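Local coordinates for paenibacillus xanthan lyase (Paenibacillus, PDB 6F2P), which is a polysaccharide lyase that cleaves the bacterial exopolysaccharide xanthan, probably by beta-elimination as in other family 8 lyases, at residues E808-V813 with P870-F875. Residues are numbered along the deposited sequence; the frame is centred on the assembly and turned at random.
Sequences EFSLDV and PGSYLF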
ATOM      1  N   GLU A 808      12.278  17.129  13.426  1.00 22.70           N
ATOM      2  CA  GLU A 808      12.569  15.835  14.015  1.00 23.34           C
ATOM      3  C   GLU A 808      13.184  14.928  12.951  1.00 23.55           C
ATOM      4  O   GLU A 808      12.589  14.711  11.888  1.00 25.99           O
ATOM      5  CB  GLU A 808      11.287  15.230  14.599  1.00 24.81           C
ATOM      6  CG  GLU A 808      11.466  13.886  15.289  1.00 27.30           C
ATOM      7  CD  GLU A 808      10.198  13.416  15.982  1.00 26.51           C
ATOM      8  OE1 GLU A 808      10.117  13.551  17.224  1.00 30.70           O
ATOM      9  OE2 GLU A 808       9.286  12.913  15.289  1.00 22.05           O
ATOM     10  N   PHE A 809      14.383  14.425  13.229  1.00 19.26           N
ATOM     11  CA  PHE A 809      15.107  13.597  12.272  1.00 18.09           C
ATOM     12  C   PHE A 809      15.074  12.127  12.675  1.00 19.93           C
ATOM     13  O   PHE A 809      14.815  11.798  13.832  1.00 20.58           O
ATOM     14  CB  PHE A 809      16.567  14.033  12.175  1.00 15.85           C
ATOM     15  CG  PHE A 809      16.761  15.481  11.843  1.00 17.85           C
ATOM     16  CD1 PHE A 809      16.849  15.895  10.520  1.00 22.87           C
ATOM     17  CD2 PHE A 809      16.900  16.426  12.851  1.00 18.14           C
ATOM     18  CE1 PHE A 809      17.046  17.232  10.202  1.00 18.34           C
ATOM     19  CE2 PHE A 809      17.110  17.760  12.545  1.00 19.88           C
ATOM     20  CZ  PHE A 809      17.183  18.164  11.215  1.00 19.33           C
ATOM     21  N   SER A 810      15.356  11.245  11.723  1.00 16.76           N
ATOM     22  CA  SER A 810      15.513   9.836  12.039  1.00 20.59           C
ATOM     23  C   SER A 810      16.944   9.397  11.767  1.00 21.72           C
ATOM     24  O   SER A 810      17.435   9.500  10.646  1.00 20.56           O
ATOM     25  CB  SER A 810      14.537   8.973  11.243  1.00 22.88           C
ATOM     26  OG  SER A 810      14.670   7.614  11.621  1.00 21.71           O
ATOM     27  N   LEU A 811      17.608   8.912  12.812  1.00 23.40           N
ATOM     28  CA  LEU A 811      18.993   8.475  12.724  1.00 19.52           C
ATOM     29  C   LEU A 811      19.076   6.977  12.975  1.00 21.89           C
ATOM     30  O   LEU A 811      18.418   6.450  13.878  1.00 22.66           O
ATOM     31  CB  LEU A 811      19.855   9.210  13.754  1.00 23.63           C
ATOM     32  CG  LEU A 811      20.246  10.678  13.539  1.00 25.47           C
ATOM     33  CD1 LEU A 811      19.026  11.605  13.452  1.00 18.54           C
ATOM     34  CD2 LEU A 811      21.193  11.131  14.654  1.00 16.00           C
ATOM     35  N   ASP A 812      19.882   6.290  12.174  1.00 18.70           N
ATOM     36  CA  ASP A 812      20.119   4.870  12.383  1.00 23.72           C
ATOM     37  C   ASP A 812      21.277   4.662  13.370  1.00 25.82           C
ATOM     38  O   ASP A 812      22.444   4.823  13.010  1.00 24.23           O
ATOM     39  CB  ASP A 812      20.429   4.184  11.052  1.00 21.84           C
ATOM     40  CG  ASP A 812      20.449   2.671  11.164  1.00 22.64           C
ATOM     41  OD1 ASP A 812      20.333   2.150  12.300  1.00 23.24           O
ATOM     42  OD2 ASP A 812      20.591   2.002  10.115  1.00 16.91           O
ATOM     43  N   VAL A 813      20.949   4.316  14.612  1.00 20.99           N
ATOM     44  CA  VAL A 813      21.966   4.023  15.616  1.00 19.62           C
ATOM     45  C   VAL A 813      22.317   2.538  15.543  1.00 22.16           C
ATOM     46  O   VAL A 813      21.604   1.685  16.084  1.00 18.57           O
ATOM     47  CB  VAL A 813      21.486   4.394  17.031  1.00 20.93           C
ATOM     48  CG1 VAL A 813      22.565   4.080  18.076  1.00 17.51           C
ATOM     49  CG2 VAL A 813      21.084   5.865  17.079  1.00 18.05           C
ATOM     50  N   PRO A 870      19.743  -1.485  18.899  1.00 25.37           N
ATOM     51  CA  PRO A 870      20.148  -0.822  17.665  1.00 21.80           C
ATOM     52  C   PRO A 870      18.924  -0.620  16.783  1.00 26.78           C
ATOM     53  O   PRO A 870      18.056  -1.496  16.719  1.00 26.34           O
ATOM     54  CB  PRO A 870      21.101  -1.833  17.032  1.00 18.73           C
ATOM     55  CG  PRO A 870      20.592  -3.151  17.495  1.00 20.26           C
ATOM     56  CD  PRO A 870      20.023  -2.932  18.869  1.00 21.46           C
ATOM     57  N   GLY A 871      18.853   0.529  16.122  1.00 22.93           N
ATOM     58  CA  GLY A 871      17.750   0.819  15.239  1.00 18.00           C
ATOM     59  C   GLY A 871      17.591   2.308  15.065  1.00 23.79           C
ATOM     60  O   GLY A 871      18.499   3.076  15.389  1.00 25.50           O
ATOM     61  N   SER A 872      16.431   2.718  14.565  1.00 21.65           N
ATOM     62  CA  SER A 872      16.169   4.126  14.324  1.00 22.27           C
ATOM     63  C   SER A 872      15.751   4.847  15.603  1.00 22.01           C
ATOM     64  O   SER A 872      15.067   4.278  16.458  1.00 19.64           O
ATOM     65  CB  SER A 872      15.105   4.287  13.236  1.00 21.57           C
ATOM     66  OG  SER A 872      15.566   3.759  12.003  1.00 18.91           O
ATOM     67  N   TYR A 873      16.195   6.094  15.735  1.00 19.91           N
ATOM     68  CA  TYR A 873      15.806   6.942  16.856  1.00 23.58           C
ATOM     69  C   TYR A 873      15.439   8.324  16.340  1.00 24.14           C
ATOM     70  O   TYR A 873      16.033   8.815  15.383  1.00 24.90           O
ATOM     71  CB  TYR A 873      16.933   7.039  17.890  1.00 18.94           C
ATOM     72  CG  TYR A 873      17.147   5.765  18.679  1.00 23.18           C
ATOM     73  CD1 TYR A 873      17.876   4.708  18.147  1.00 19.35           C
ATOM     74  CD2 TYR A 873      16.619   5.621  19.955  1.00 26.02           C
ATOM     75  CE1 TYR A 873      18.063   3.545  18.854  1.00 19.16           C
ATOM     76  CE2 TYR A 873      16.807   4.458  20.677  1.00 24.57           C
ATOM     77  CZ  TYR A 873      17.531   3.425  20.122  1.00 25.33           C
ATOM     78  OH  TYR A 873      17.722   2.263  20.839  1.00 33.18           O
ATOM     79  N   LEU A 874      14.453   8.952  16.965  1.00 24.40           N
ATOM     80  CA  LEU A 874      14.032  10.271  16.533  1.00 23.43           C
ATOM     81  C   LEU A 874      14.727  11.366  17.345  1.00 26.91           C
ATOM     82  O   LEU A 874      14.492  11.518  18.548  1.00 23.50           O
ATOM     83  CB  LEU A 874      12.513  10.412  16.627  1.00 23.47           C
ATOM     84  CG  LEU A 874      11.685   9.312  15.963  1.00 27.97           C
ATOM     85  CD1 LEU A 874      10.229   9.427  16.413  1.00 27.90           C
ATOM     86  CD2 LEU A 874      11.804   9.387  14.445  1.00 18.28           C
ATOM     87  N   PHE A 875      15.590  12.119  16.669  1.00 27.76           N
ATOM     88  CA  PHE A 875      16.287  13.248  17.267  1.00 25.20           C
ATOM     89  C   PHE A 875      15.529  14.520  16.918  1.00 22.89           C
ATOM     90  O   PHE A 875      15.512  14.941  15.759  1.00 23.37           O
ATOM     91  CB  PHE A 875      17.710  13.355  16.708  1.00 24.04           C
ATOM     92  CG  PHE A 875      18.669  12.313  17.227  1.00 22.31           C
ATOM     93  CD1 PHE A 875      18.427  10.965  17.046  1.00 22.95           C
ATOM     94  CD2 PHE A 875      19.846  12.697  17.851  1.00 24.39           C
ATOM     95  CE1 PHE A 875      19.326  10.018  17.504  1.00 25.76           C
ATOM     96  CE2 PHE A 875      20.744  11.762  18.308  1.00 19.27           C
ATOM     97  CZ  PHE A 875      20.488  10.420  18.135  1.00 24.82           C
TER
HETATM   98  O   HOH W   1      16.753   5.977  11.136  1.00 21.99           O
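Phe875 O accepts the amide of Phe809 over 2.8 Å from Phe809 N, in an almost straight bond (178° at the hydrogen), although the donor stands above the carbonyl plane. The edge of the Phe809 ring comes up to the same oxygen, with CD2 3.5 Å from Phe875 O. Five more backbone bonds complete an antiparallel ladder in which Phe809, Leu811 and Val813 face Phe875, Tyr873 and Gly871 as hydrogen-bonded pairs, and the backbone angles of Gly871 would jam any side chain there against the preceding carbonyl. The sheet then sorts chemistry by face. On one side Leu811 lays CD2 squarely over the Phe875 ring, 3.4 Å from its centroid, a CH-pi contact 5° off the ring normal. With CG of Leu811 turned anti to its carbonyl carbon (chi1 -75°), both methyls reach the ring. Farther along, Val813 CG2 meets Tyr873 CD1 at 3.6 Å. Strand 891-900 of the facing sheet closes over this layer through Phe896 and Leu898. Were Phe875 an alanine, Leu811 CD2 would probably lose its aromatic floor, and a gap would be likely to open beside Leu898. The other face is mostly polar: one water lies 2.7 Å from both Ser810 OG and Ser872 OG, linking the strands. Beside them Leu874 rests against the extended chain of Glu808, whose carboxylate forms a salt bridge with Arg876 and a hydrogen bond with Asn776. Such two-faced strands are characteristic of a beta-sandwich: here the apolar side builds the interior, while Ser872 and Asp812 tie this sheet to Thr703, Tyr705 and Lys734 by direct hydrogen bonds and a salt bridge from Asp812 OD2 to the lysine.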